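Local coordinates for protein (S)-2-haloacid dehalogenase 4A (Burkholderia cepacia, PDB 2NO4) that hydrolyses short-chain (S)-2-haloalkanoic acids to (R)-2-hydroxyalkanoic acids, releasing the halide and inverting the configuration of the carbon that carried it, at residues N200-N205 with S226-L231; E112-L117 with Y122-L127; L104-D109 with K140-D145. One frame throughout, in Å; residues are numbered along the deposited sequence. Where two conformers were deposited one is given.

Interaction 1. Residues N200-N205 with S226-L231; sequences NTVRIN and SELWPL
Val202 and Leu228 bring methyl groups together at the centre of a wholly apolar contact between strand 200-204 and the short helix 228-232. CG1 of Val202 lies 3.5 Å from CD2 of Leu228, and the two side chains pass each other in opposite directions rather than meeting end on. With CG1 anti to the backbone N (chi1 175°), both Val202 methyls are turned to the helix. The second one is used one helical turn on, where Leu231 reaches out tip to tip and places CD2 3.8 Å from Val202 CG2. The same Leu231 CD2 stands 4.0 Å from Val202 CG1, so it covers both branches of the valine. Ile204 adds its terminal methyl: CD1 is 4.0 Å from Leu228 CD2, the two side chains crossing at nearly a right angle. The same methyl of Leu228, CD2, thus rests against both Val202 CG1 and Ile204 CD1.

No hydrogen bond links the segments, and the polar bonds lie within or beside them. Trp229 N donates to Ser226 O (3.1 Å) where the 3-10 turn leads into the helix. Just past the strand, the side-chain amide of Asn205 bonds to Gln221 and to the backbone of Asn209, while its ND2 also sits over the centre of one face of the Arg203 guanidinium.

Within the parallel sheet, strand 200-204 runs between strands 181-185 and 220-222. On strand 181-185, Cys182 touches Val202, and Val184 touches Ile204 and Leu228; His220 touches Leu231, and helix 188-197 packs on the other face against Thr201 and Arg203.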
ATOM      1  N   ASN B 200      -1.112  22.070   8.339  1.00 27.28           N
ATOM      2  CA  ASN B 200       0.276  22.228   8.814  1.00 26.75           C
ATOM      3  C   ASN B 200       0.724  20.908   9.438  1.00 25.86           C
ATOM      4  O   ASN B 200       0.180  20.481  10.459  1.00 26.64           O
ATOM      5  CB  ASN B 200       0.382  23.385   9.827  1.00 29.29           C
ATOM      6  CG  ASN B 200      -0.110  24.707   9.239  1.00 33.64           C
ATOM      7  OD1 ASN B 200       0.573  25.313   8.417  1.00 36.75           O
ATOM      8  ND2 ASN B 200      -1.312  25.135   9.633  1.00 34.46           N
ATOM      9  N   THR B 201       1.714  20.259   8.830  1.00 22.28           N
ATOM     10  CA  THR B 201       2.029  18.878   9.199  1.00 23.56           C
ATOM     11  C   THR B 201       3.220  18.741  10.134  1.00 22.82           C
ATOM     12  O   THR B 201       4.251  19.381   9.959  1.00 21.55           O
ATOM     13  CB  THR B 201       2.220  17.989   7.944  1.00 22.68           C
ATOM     14  OG1 THR B 201       3.151  18.633   7.073  1.00 23.92           O
ATOM     15  CG2 THR B 201       0.878  17.841   7.230  1.00 21.07           C
ATOM     16  N   VAL B 202       3.053  17.879  11.118  1.00 22.76           N
ATOM     17  CA  VAL B 202       4.111  17.556  12.062  1.00 22.04           C
ATOM     18  C   VAL B 202       4.240  16.049  12.149  1.00 21.00           C
ATOM     19  O   VAL B 202       3.285  15.335  12.509  1.00 22.43           O
ATOM     20  CB  VAL B 202       3.813  18.122  13.450  1.00 22.95           C
ATOM     21  CG1 VAL B 202       4.905  17.648  14.479  1.00 24.62           C
ATOM     22  CG2 VAL B 202       3.663  19.652  13.372  1.00 23.81           C
ATOM     23  N   ARG B 203       5.409  15.568  11.754  1.00 20.65           N
ATOM     24  CA  ARG B 203       5.730  14.147  11.877  1.00 22.75           C
ATOM     25  C   ARG B 203       6.279  13.796  13.276  1.00 21.55           C
ATOM     26  O   ARG B 203       7.168  14.479  13.785  1.00 21.36           O
ATOM     27  CB  ARG B 203       6.773  13.767  10.829  1.00 22.55           C
ATOM     28  CG  ARG B 203       7.195  12.337  11.021  1.00 26.42           C
ATOM     29  CD  ARG B 203       7.631  11.712   9.806  1.00 29.42           C
ATOM     30  NE  ARG B 203       7.795  10.273  10.003  1.00 30.82           N
ATOM     31  CZ  ARG B 203       8.352   9.482   9.099  1.00 31.20           C
ATOM     32  NH1 ARG B 203       8.808   9.990   7.966  1.00 31.38           N
ATOM     33  NH2 ARG B 203       8.493   8.187   9.348  1.00 32.23           N
ATOM     34  N   ILE B 204       5.718  12.750  13.886  1.00 22.91           N
ATOM     35  CA  ILE B 204       6.354  12.063  15.021  1.00 24.43           C
ATOM     36  C   ILE B 204       7.192  10.926  14.427  1.00 25.55           C
ATOM     37  O   ILE B 204       6.639   9.939  13.941  1.00 27.16           O
ATOM     38  CB  ILE B 204       5.351  11.511  16.051  1.00 25.21           C
ATOM     39  CG1 ILE B 204       4.212  12.515  16.334  1.00 24.88           C
ATOM     40  CG2 ILE B 204       6.068  11.112  17.365  1.00 25.27           C
ATOM     41  CD1 ILE B 204       4.652  13.828  16.942  1.00 22.37           C
ATOM     42  N   ASN B 205       8.510  11.125  14.409  1.00 23.95           N
ATOM     43  CA  ASN B 205       9.460  10.173  13.855  1.00 23.05           C
ATOM     44  C   ASN B 205      10.274   9.642  15.025  1.00 22.69           C
ATOM     45  O   ASN B 205      11.321  10.195  15.402  1.00 23.85           O
ATOM     46  CB  ASN B 205      10.316  10.848  12.780  1.00 23.44           C
ATOM     47  CG  ASN B 205      11.102   9.855  11.941  1.00 23.72           C
ATOM     48  OD1 ASN B 205      11.267   8.678  12.316  1.00 22.57           O
ATOM     49  ND2 ASN B 205      11.617  10.327  10.819  1.00 22.36           N
ATOM     50  N   SER B 226       5.579  14.293  23.338  1.00 23.81           N
ATOM     51  CA  SER B 226       5.926  15.322  24.333  1.00 27.47           C
ATOM     52  C   SER B 226       6.568  16.580  23.717  1.00 27.79           C
ATOM     53  O   SER B 226       6.406  17.677  24.239  1.00 28.63           O
ATOM     54  CB  SER B 226       6.836  14.730  25.419  1.00 28.22           C
ATOM     55  OG  SER B 226       8.115  14.429  24.875  1.00 29.79           O
ATOM     56  N   GLU B 227       7.277  16.423  22.603  1.00 28.98           N
ATOM     57  CA  GLU B 227       7.909  17.561  21.917  1.00 29.35           C
ATOM     58  C   GLU B 227       6.967  18.464  21.185  1.00 28.85           C
ATOM     59  O   GLU B 227       7.367  19.535  20.725  1.00 30.27           O
ATOM     60  CB  GLU B 227       9.000  17.087  20.965  1.00 30.99           C
ATOM     61  CG  GLU B 227      10.088  16.298  21.655  1.00 32.90           C
ATOM     62  CD  GLU B 227      10.919  17.123  22.637  1.00 36.51           C
ATOM     63  OE1 GLU B 227      11.654  16.496  23.429  1.00 38.28           O
ATOM     64  OE2 GLU B 227      10.854  18.379  22.635  1.00 38.54           O
ATOM     65  N   LEU B 228       5.716  18.039  21.063  1.00 27.28           N
ATOM     66  CA  LEU B 228       4.682  18.882  20.499  1.00 26.99           C
ATOM     67  C   LEU B 228       4.377  20.011  21.454  1.00 27.30           C
ATOM     68  O   LEU B 228       3.872  21.052  21.039  1.00 28.37           O
ATOM     69  CB  LEU B 228       3.391  18.079  20.268  1.00 25.91           C
ATOM     70  CG  LEU B 228       3.338  17.000  19.176  1.00 25.88           C
ATOM     71  CD1 LEU B 228       1.959  16.279  19.250  1.00 25.08           C
ATOM     72  CD2 LEU B 228       3.567  17.634  17.764  1.00 25.12           C
ATOM     73  N   TRP B 229       4.664  19.809  22.750  1.00 25.41           N
ATOM     74  CA  TRP B 229       4.347  20.855  23.740  1.00 27.21           C
ATOM     75  C   TRP B 229       5.131  22.171  23.508  1.00 23.61           C
ATOM     76  O   TRP B 229       4.514  23.218  23.368  1.00 25.29           O
ATOM     77  CB  TRP B 229       4.456  20.328  25.180  1.00 26.18           C
ATOM     78  CG  TRP B 229       3.963  21.297  26.274  1.00 26.46           C
ATOM     79  CD1 TRP B 229       4.607  21.580  27.453  1.00 26.25           C
ATOM     80  CD2 TRP B 229       2.754  22.081  26.274  1.00 26.99           C
ATOM     81  NE1 TRP B 229       3.863  22.462  28.194  1.00 26.26           N
ATOM     82  CE2 TRP B 229       2.732  22.805  27.495  1.00 26.15           C
ATOM     83  CE3 TRP B 229       1.680  22.249  25.356  1.00 26.87           C
ATOM     84  CZ2 TRP B 229       1.677  23.684  27.838  1.00 26.41           C
ATOM     85  CZ3 TRP B 229       0.633  23.134  25.690  1.00 26.89           C
ATOM     86  CH2 TRP B 229       0.649  23.843  26.934  1.00 27.09           C
ATOM     87  N   PRO B 230       6.473  22.127  23.475  1.00 25.64           N
ATOM     88  CA  PRO B 230       7.170  23.378  23.133  1.00 24.88           C
ATOM     89  C   PRO B 230       6.803  23.939  21.758  1.00 26.64           C
ATOM     90  O   PRO B 230       6.877  25.170  21.540  1.00 26.00           O
ATOM     91  CB  PRO B 230       8.661  22.985  23.166  1.00 24.74           C
ATOM     92  CG  PRO B 230       8.699  21.469  23.182  1.00 23.76           C
ATOM     93  CD  PRO B 230       7.417  21.037  23.818  1.00 25.06           C
ATOM     94  N   LEU B 231       6.435  23.050  20.828  1.00 26.45           N
ATOM     95  CA  LEU B 231       6.029  23.486  19.472  1.00 26.98           C
ATOM     96  C   LEU B 231       4.716  24.243  19.457  1.00 25.71           C
ATOM     97  O   LEU B 231       4.518  25.142  18.656  1.00 27.19           O
ATOM     98  CB  LEU B 231       5.958  22.277  18.536  1.00 28.16           C
ATOM     99  CG  LEU B 231       5.743  22.509  17.052  1.00 28.83           C
ATOM    100  CD1 LEU B 231       7.002  23.111  16.478  1.00 30.04           C
ATOM    101  CD2 LEU B 231       5.405  21.181  16.379  1.00 28.28           C
TER

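Interaction 2. Residues E112-L117 with Y122-L127; sequences ETLEKL and YIVAIL. With SO4 (sulfate ion), chain M.
The carbonyl oxygen of Leu117 is approached twice by Tyr122. Tyr122 N donates a weak hydrogen bond to Leu117 O, long at 3.4 Å with an N-H...O angle of 151°, and the edge of the tyrosine ring comes up beside it, CD1 lying 3.4 Å from the same Leu117 O. The oxygen is close to the ring plane, so the ring edge, not the face, meets the carbonyl. The ring also packs on the leucine side chain, Leu117 CD2 being 4.0 Å from Tyr122 CD1. The far end of the ring is tied down separately, by a hydrogen bond between Tyr122 OH and Leu232 O.

These contacts close the tight connection from helix 110-119 into strand 123-128. The helix belongs to the beta-alpha-beta crossover that joins strand 16-19 to its parallel neighbour 123-128 in the Rossmann-like core of the HAD superfamily, although here a long helical insertion separates the first strand from the helix.

Val124 carries the apolar contact of the strand with that helix. Its CG1, anti to the backbone N (chi1 -180°), faces Leu114, 3.7 Å from CG and 3.9 Å from CD2, the two side chains crossing at a slant. The other branch serves the next turn, with Val124 CG2 4.0 Å from Leu117 CB. Phe19 of the adjacent strand touches both leucines.

On the outer side of the helix Lys116 bends at its last torsion (chi4 -60°), and its NZ donates a hydrogen bond to O2 of a sulfate ion (3.1 Å), probably from the crystallisation liquor. Lys116 NZ also donates a weak one, within a salt bridge, to Glu112 OE2 (3.3 Å), one turn earlier, and the lysine forms a cation-pi pair with Trp229.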
ATOM      1  N   GLU B 112      -0.931  12.651  28.412  1.00 27.22           N
ATOM      2  CA  GLU B 112      -0.438  13.868  28.996  1.00 28.47           C
ATOM      3  C   GLU B 112      -0.300  14.981  27.970  1.00 29.01           C
ATOM      4  O   GLU B 112      -0.664  16.112  28.253  1.00 28.93           O
ATOM      5  CB  GLU B 112       0.887  13.628  29.707  1.00 29.52           C
ATOM      6  CG  GLU B 112       1.317  14.848  30.465  1.00 32.83           C
ATOM      7  CD  GLU B 112       2.610  14.670  31.231  1.00 35.66           C
ATOM      8  OE1 GLU B 112       3.062  13.526  31.492  1.00 34.74           O
ATOM      9  OE2 GLU B 112       3.162  15.717  31.592  1.00 39.93           O
ATOM     10  N   THR B 113       0.257  14.686  26.792  1.00 29.35           N
ATOM     11  CA  THR B 113       0.374  15.756  25.794  1.00 28.57           C
ATOM     12  C   THR B 113      -0.964  16.262  25.238  1.00 27.11           C
ATOM     13  O   THR B 113      -1.162  17.465  25.125  1.00 25.00           O
ATOM     14  CB  THR B 113       1.579  15.635  24.753  1.00 28.96           C
ATOM     15  OG1 THR B 113       1.156  15.918  23.405  1.00 31.87           O
ATOM     16  CG2 THR B 113       2.365  14.411  24.882  1.00 21.32           C
ATOM     17  N   LEU B 114      -1.905  15.367  24.976  1.00 27.76           N
ATOM     18  CA  LEU B 114      -3.236  15.814  24.588  1.00 29.28           C
ATOM     19  C   LEU B 114      -3.913  16.690  25.689  1.00 30.77           C
ATOM     20  O   LEU B 114      -4.501  17.729  25.354  1.00 30.22           O
ATOM     21  CB  LEU B 114      -4.082  14.631  24.074  1.00 31.60           C
ATOM     22  CG  LEU B 114      -3.894  14.479  22.532  1.00 31.93           C
ATOM     23  CD1 LEU B 114      -2.433  14.310  22.140  1.00 33.22           C
ATOM     24  CD2 LEU B 114      -4.696  13.337  22.019  1.00 34.65           C
ATOM     25  N   GLU B 115      -3.763  16.323  26.967  1.00 28.03           N
ATOM     26  CA  GLU B 115      -4.238  17.188  28.054  1.00 28.78           C
ATOM     27  C   GLU B 115      -3.588  18.577  28.050  1.00 24.81           C
ATOM     28  O   GLU B 115      -4.268  19.562  28.139  1.00 20.27           O
ATOM     29  CB  GLU B 115      -4.123  16.525  29.433  0.50 30.42           C
ATOM     30  CG  GLU B 115      -4.657  17.408  30.613  0.50 31.31           C
ATOM     31  CD  GLU B 115      -6.009  18.101  30.312  0.50 34.23           C
ATOM     32  OE1 GLU B 115      -7.036  17.402  30.165  0.50 34.09           O
ATOM     33  OE2 GLU B 115      -6.045  19.360  30.225  0.50 36.79           O
ATOM     34  N   LYS B 116      -2.280  18.663  27.859  1.00 27.57           N
ATOM     35  CA  LYS B 116      -1.595  19.985  27.799  1.00 28.77           C
ATOM     36  C   LYS B 116      -2.160  20.828  26.654  1.00 30.33           C
ATOM     37  O   LYS B 116      -2.457  22.022  26.817  1.00 29.05           O
ATOM     38  CB  LYS B 116      -0.074  19.829  27.636  1.00 28.99           C
ATOM     39  CG  LYS B 116       0.683  19.170  28.813  1.00 28.25           C
ATOM     40  CD  LYS B 116       2.214  19.214  28.543  1.00 28.28           C
ATOM     41  CE  LYS B 116       3.070  18.414  29.524  1.00 29.51           C
ATOM     42  NZ  LYS B 116       2.843  18.960  30.880  1.00 33.73           N
ATOM     43  N   LEU B 117      -2.333  20.195  25.488  1.00 29.11           N
ATOM     44  CA  LEU B 117      -2.889  20.882  24.322  1.00 29.26           C
ATOM     45  C   LEU B 117      -4.323  21.330  24.556  1.00 30.94           C
ATOM     46  O   LEU B 117      -4.706  22.418  24.145  1.00 30.70           O
ATOM     47  CB  LEU B 117      -2.817  19.983  23.069  1.00 28.11           C
ATOM     48  CG  LEU B 117      -1.401  19.735  22.546  1.00 27.29           C
ATOM     49  CD1 LEU B 117      -1.409  18.771  21.332  1.00 27.23           C
ATOM     50  CD2 LEU B 117      -0.703  21.050  22.192  1.00 26.05           C
ATOM     51  N   TYR B 122      -6.684  24.565  22.438  1.00 30.81           N
ATOM     52  CA  TYR B 122      -6.879  23.975  21.105  1.00 30.27           C
ATOM     53  C   TYR B 122      -8.086  23.068  21.040  1.00 27.85           C
ATOM     54  O   TYR B 122      -8.439  22.429  22.016  1.00 30.99           O
ATOM     55  CB  TYR B 122      -5.676  23.116  20.703  1.00 29.03           C
ATOM     56  CG  TYR B 122      -4.431  23.888  20.439  1.00 29.59           C
ATOM     57  CD1 TYR B 122      -3.399  23.950  21.395  1.00 28.86           C
ATOM     58  CD2 TYR B 122      -4.275  24.579  19.243  1.00 30.82           C
ATOM     59  CE1 TYR B 122      -2.229  24.645  21.121  1.00 29.64           C
ATOM     60  CE2 TYR B 122      -3.126  25.301  18.971  1.00 31.05           C
ATOM     61  CZ  TYR B 122      -2.108  25.326  19.906  1.00 30.80           C
ATOM     62  OH  TYR B 122      -0.979  26.048  19.601  1.00 30.95           O
ATOM     63  N   ILE B 123      -8.700  22.983  19.869  1.00 28.88           N
ATOM     64  CA  ILE B 123      -9.550  21.842  19.564  1.00 27.94           C
ATOM     65  C   ILE B 123      -8.580  20.674  19.379  1.00 27.84           C
ATOM     66  O   ILE B 123      -7.600  20.788  18.632  1.00 29.09           O
ATOM     67  CB  ILE B 123     -10.422  22.064  18.300  1.00 30.28           C
ATOM     68  CG1 ILE B 123     -11.306  23.327  18.436  1.00 28.89           C
ATOM     69  CG2 ILE B 123     -11.298  20.805  18.003  1.00 30.21           C
ATOM     70  CD1 ILE B 123     -11.667  23.960  17.073  1.00 29.39           C
ATOM     71  N   VAL B 124      -8.828  19.585  20.096  1.00 27.38           N
ATOM     72  CA  VAL B 124      -8.016  18.393  20.028  1.00 27.31           C
ATOM     73  C   VAL B 124      -8.905  17.291  19.473  1.00 28.32           C
ATOM     74  O   VAL B 124      -9.896  16.893  20.099  1.00 26.24           O
ATOM     75  CB  VAL B 124      -7.417  18.006  21.415  1.00 27.90           C
ATOM     76  CG1 VAL B 124      -6.537  16.714  21.285  1.00 26.53           C
ATOM     77  CG2 VAL B 124      -6.615  19.189  22.027  1.00 24.15           C
ATOM     78  N   ALA B 125      -8.574  16.816  18.273  1.00 26.75           N
ATOM     79  CA  ALA B 125      -9.421  15.827  17.593  1.00 26.81           C
ATOM     80  C   ALA B 125      -8.557  14.689  17.028  1.00 24.89           C
ATOM     81  O   ALA B 125      -7.349  14.865  16.799  1.00 24.46           O
ATOM     82  CB  ALA B 125     -10.250  16.520  16.458  1.00 26.25           C
ATOM     83  N   ILE B 126      -9.167  13.526  16.852  1.00 24.91           N
ATOM     84  CA  ILE B 126      -8.553  12.439  16.082  1.00 24.79           C
ATOM     85  C   ILE B 126      -9.218  12.412  14.675  1.00 25.80           C
ATOM     86  O   ILE B 126     -10.433  12.665  14.540  1.00 24.78           O
ATOM     87  CB  ILE B 126      -8.693  11.078  16.827  1.00 24.27           C
ATOM     88  CG1 ILE B 126      -7.697  11.014  17.999  1.00 25.99           C
ATOM     89  CG2 ILE B 126      -8.500   9.849  15.860  1.00 22.51           C
ATOM     90  CD1 ILE B 126      -7.876   9.820  18.896  1.00 25.81           C
ATOM     91  N   LEU B 127      -8.408  12.164  13.636  1.00 24.37           N
ATOM     92  CA  LEU B 127      -8.923  11.830  12.296  1.00 23.33           C
ATOM     93  C   LEU B 127      -8.262  10.494  11.891  1.00 25.31           C
ATOM     94  O   LEU B 127      -7.014  10.405  11.724  1.00 25.63           O
ATOM     95  CB  LEU B 127      -8.607  12.957  11.295  1.00 23.58           C
ATOM     96  CG  LEU B 127      -9.040  12.660   9.847  1.00 22.02           C
ATOM     97  CD1 LEU B 127     -10.610  12.621   9.783  1.00 22.13           C
ATOM     98  CD2 LEU B 127      -8.414  13.646   8.841  1.00 21.05           C
TER
HETATM   99  S   SO4 M1012       6.048  16.632  32.705  1.00 58.65           S
HETATM  100  O1  SO4 M1012       7.404  16.929  33.179  1.00 59.18           O
HETATM  101  O2  SO4 M1012       5.366  17.877  32.326  1.00 58.08           O
HETATM  102  O3  SO4 M1012       6.194  15.582  31.688  1.00 59.06           O
HETATM  103  O4  SO4 M1012       5.200  16.039  33.723  1.00 61.05           O

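Interaction 3. Residues L104-D109 with K140-D145. With SO4 (sulfate ion), chain L.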
ATOM      1  N   LEU B 104      -5.453  -1.536  21.779  1.00 40.18           N
ATOM      2  CA  LEU B 104      -4.043  -1.152  21.565  1.00 38.59           C
ATOM      3  C   LEU B 104      -3.561  -0.155  22.601  1.00 37.21           C
ATOM      4  O   LEU B 104      -4.259   0.816  22.887  1.00 37.06           O
ATOM      5  CB  LEU B 104      -3.875  -0.475  20.201  1.00 35.53           C
ATOM      6  CG  LEU B 104      -3.678  -1.197  18.901  1.00 35.45           C
ATOM      7  CD1 LEU B 104      -3.138  -0.151  17.932  1.00 31.57           C
ATOM      8  CD2 LEU B 104      -2.711  -2.426  18.976  1.00 32.63           C
ATOM      9  N   SER B 105      -2.357  -0.401  23.123  1.00 35.78           N
ATOM     10  CA  SER B 105      -1.634   0.510  24.015  1.00 37.06           C
ATOM     11  C   SER B 105      -1.434   1.877  23.385  1.00 33.75           C
ATOM     12  O   SER B 105      -1.064   1.982  22.190  1.00 30.31           O
ATOM     13  CB  SER B 105      -0.227  -0.042  24.298  1.00 37.55           C
ATOM     14  OG  SER B 105      -0.300  -1.356  24.790  1.00 44.09           O
ATOM     15  N   ALA B 106      -1.651   2.905  24.200  1.00 32.59           N
ATOM     16  CA  ALA B 106      -1.243   4.266  23.867  1.00 32.33           C
ATOM     17  C   ALA B 106       0.260   4.380  24.056  1.00 31.42           C
ATOM     18  O   ALA B 106       0.831   3.748  24.963  1.00 30.96           O
ATOM     19  CB  ALA B 106      -1.956   5.279  24.743  1.00 30.74           C
ATOM     20  N   TYR B 107       0.894   5.189  23.206  1.00 27.19           N
ATOM     21  CA  TYR B 107       2.257   5.625  23.470  1.00 28.81           C
ATOM     22  C   TYR B 107       2.312   6.370  24.799  1.00 28.00           C
ATOM     23  O   TYR B 107       1.347   7.031  25.177  1.00 28.73           O
ATOM     24  CB  TYR B 107       2.817   6.489  22.310  1.00 26.23           C
ATOM     25  CG  TYR B 107       3.227   5.650  21.144  1.00 25.34           C
ATOM     26  CD1 TYR B 107       4.484   5.005  21.120  1.00 24.96           C
ATOM     27  CD2 TYR B 107       2.345   5.442  20.080  1.00 25.46           C
ATOM     28  CE1 TYR B 107       4.850   4.205  20.046  1.00 24.46           C
ATOM     29  CE2 TYR B 107       2.707   4.655  19.022  1.00 25.12           C
ATOM     30  CZ  TYR B 107       3.960   4.040  19.017  1.00 25.28           C
ATOM     31  OH  TYR B 107       4.302   3.255  17.952  1.00 27.67           O
ATOM     32  N   PRO B 108       3.450   6.276  25.505  1.00 30.34           N
ATOM     33  CA  PRO B 108       3.491   6.724  26.920  1.00 32.97           C
ATOM     34  C   PRO B 108       3.167   8.221  27.144  1.00 32.65           C
ATOM     35  O   PRO B 108       2.565   8.560  28.153  1.00 34.96           O
ATOM     36  CB  PRO B 108       4.926   6.363  27.388  1.00 33.21           C
ATOM     37  CG  PRO B 108       5.734   6.152  26.146  1.00 33.92           C
ATOM     38  CD  PRO B 108       4.738   5.747  25.027  1.00 31.02           C
ATOM     39  N   ASP B 109       3.545   9.089  26.204  1.00 32.41           N
ATOM     40  CA  ASP B 109       3.347  10.526  26.347  1.00 31.85           C
ATOM     41  C   ASP B 109       2.002  11.020  25.754  1.00 30.05           C
ATOM     42  O   ASP B 109       1.727  12.222  25.781  1.00 27.56           O
ATOM     43  CB  ASP B 109       4.519  11.289  25.695  1.00 33.66           C
ATOM     44  CG  ASP B 109       5.854  11.084  26.430  1.00 37.86           C
ATOM     45  OD1 ASP B 109       5.885  10.359  27.467  1.00 38.55           O
ATOM     46  OD2 ASP B 109       6.881  11.648  25.978  1.00 36.40           O
ATOM     47  N   LYS B 140     -11.050   4.285  24.891  1.00 34.26           N
ATOM     48  CA  LYS B 140     -11.526   4.097  26.265  1.00 38.34           C
ATOM     49  C   LYS B 140     -10.514   3.331  27.122  1.00 37.81           C
ATOM     50  O   LYS B 140     -10.207   3.750  28.251  1.00 38.04           O
ATOM     51  CB  LYS B 140     -12.890   3.397  26.307  1.00 42.23           C
ATOM     52  CG  LYS B 140     -14.075   4.303  25.962  1.00 47.74           C
ATOM     53  CD  LYS B 140     -15.307   3.889  26.773  1.00 54.09           C
ATOM     54  CE  LYS B 140     -15.132   4.214  28.285  1.00 56.78           C
ATOM     55  NZ  LYS B 140     -15.508   3.066  29.208  1.00 57.92           N
ATOM     56  N   ALA B 141     -10.019   2.206  26.592  1.00 36.76           N
ATOM     57  CA  ALA B 141      -9.054   1.370  27.317  1.00 37.19           C
ATOM     58  C   ALA B 141      -7.825   2.146  27.746  1.00 37.07           C
ATOM     59  O   ALA B 141      -7.217   1.823  28.771  1.00 39.00           O
ATOM     60  CB  ALA B 141      -8.634   0.166  26.490  1.00 35.95           C
ATOM     61  N   SER B 142      -7.436   3.143  26.957  1.00 37.28           N
ATOM     62  CA  SER B 142      -6.226   3.914  27.260  1.00 39.36           C
ATOM     63  C   SER B 142      -6.503   5.277  27.910  1.00 40.50           C
ATOM     64  O   SER B 142      -5.586   6.091  28.067  1.00 41.97           O
ATOM     65  CB  SER B 142      -5.369   4.066  25.994  1.00 40.32           C
ATOM     66  OG  SER B 142      -6.159   4.607  24.939  1.00 40.57           O
ATOM     67  N   LYS B 143      -7.765   5.508  28.285  1.00 42.88           N
ATOM     68  CA  LYS B 143      -8.259   6.781  28.872  1.00 44.84           C
ATOM     69  C   LYS B 143      -7.986   8.043  28.040  1.00 43.85           C
ATOM     70  O   LYS B 143      -7.876   9.155  28.589  1.00 43.16           O
ATOM     71  CB  LYS B 143      -7.780   6.964  30.321  1.00 46.24           C
ATOM     72  CG  LYS B 143      -8.207   5.842  31.238  1.00 48.36           C
ATOM     73  CD  LYS B 143      -7.663   6.038  32.664  1.00 50.08           C
ATOM     74  CE  LYS B 143      -8.004   4.837  33.570  1.00 53.20           C
ATOM     75  NZ  LYS B 143      -7.270   3.594  33.113  1.00 55.54           N
ATOM     76  N   LEU B 144      -7.893   7.866  26.718  1.00 41.88           N
ATOM     77  CA  LEU B 144      -7.640   8.975  25.798  1.00 42.03           C
ATOM     78  C   LEU B 144      -8.923   9.739  25.500  1.00 42.39           C
ATOM     79  O   LEU B 144      -8.884  10.880  25.059  1.00 42.83           O
ATOM     80  CB  LEU B 144      -6.956   8.487  24.519  1.00 40.71           C
ATOM     81  CG  LEU B 144      -5.542   7.906  24.682  1.00 39.95           C
ATOM     82  CD1 LEU B 144      -4.998   7.332  23.394  1.00 40.55           C
ATOM     83  CD2 LEU B 144      -4.565   8.955  25.250  1.00 40.21           C
ATOM     84  N   ASP B 145     -10.050   9.083  25.772  1.00 45.23           N
ATOM     85  CA  ASP B 145     -11.406   9.635  25.703  1.00 46.81           C
ATOM     86  C   ASP B 145     -11.547  11.048  26.304  1.00 46.51           C
ATOM     87  O   ASP B 145     -12.100  11.962  25.679  1.00 43.00           O
ATOM     88  CB  ASP B 145     -12.411   8.639  26.377  1.00 50.11           C
ATOM     89  CG  ASP B 145     -11.940   8.120  27.797  1.00 51.43           C
ATOM     90  OD1 ASP B 145     -11.895   8.867  28.812  1.00 51.12           O
ATOM     91  OD2 ASP B 145     -11.647   6.928  27.901  1.00 52.69           O
TER
HETATM   92  S   SO4 L1011       5.918   9.058  22.680  1.00 33.71           S
HETATM   93  O1  SO4 L1011       4.771   8.921  23.607  1.00 35.52           O
HETATM   94  O2  SO4 L1011       6.483   7.753  22.243  1.00 34.15           O
HETATM   95  O3  SO4 L1011       5.444   9.831  21.557  1.00 25.94           O
HETATM   96  O4  SO4 L1011       7.046   9.683  23.345  1.00 36.80           O
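Ser142 has its OG between the backbone N and the carbonyl carbon (chi1 53°), a torsion that turns the hydroxyl back toward the preceding helical turn. Its CB, directed by the backbone, faces Ala106. Leu144 is extended beyond CB (chi2 175°) and carries CD1 to the same alanine. The Ala106 methyl therefore meets two groups: its CB is 3.8 Å from Ser142 CB and 3.9 Å from Leu144 CD1. These touches are purely van der Waals, and no hydrogen bond crosses between the segments. The serine hydroxyl turns back on the last turn of the preceding helix, hydrogen-bonded to Ala138 O and weakly to Leu139 O. The small size of Ala106 and Ser142 lets the two backbones approach closely, with their CA atoms 6.0 Å apart.

The other side of 104-109 is occupied by a sulfate ion, probably from the crystallisation liquor. Asp109 N donates to its O1 at 2.9 Å with an N-H...O angle of 154°, while Tyr107 CB and Pro108 CD touch that oxygen at 3.4 and 3.5 Å. Ser224, Leu225 and Arg206 also hydrogen-bond the anion, and Arg206 makes a cation-pi pair with Tyr107.

Segment 104-109 brings the chain from helix 90-102 of the inserted helical cap to helix 110-119 of the core. Backbone bonds from Ser105 to Asp27 and from Tyr107 to Leu25 tie it to the outgoing connection, as expected where a HAD cap joins its core. Facing it, the end of helix 132-141 is a Schellman motif: Lys143, with positive phi, is the C-prime residue, its N bonding Lys140 O at 3.0 Å while Leu144 N reaches Leu139 O.

Interactions 1 and 2 pack on one parallel sheet, their centres 12 Å apart, and meet directly: Trp229 CZ3 lies 3.5 Å from Lys116 O, and Ser226 N lies 3.6 Å from Thr113 CG2. Interactions 2 and 3 have centres 13 Å apart and are joined through the chain, segment 104-109 leading into helix 110-119 and strand 123-128 into helix 132-141. Across the 18 Å between interactions 1 and 3, Ser226 touches Asp109, and Ile204 CG2 comes to 4.4 Å from O3 of the sulfate bound at Asp109. The side chain of Ile204 is about 4 Å from that of Thr24, thought important for catalysis, and about 8 Å from that of the nucleophile Asp20; the side chains of Leu114 and Leu144 are about 9 and 8 Å from that of substrate-binding Ala21.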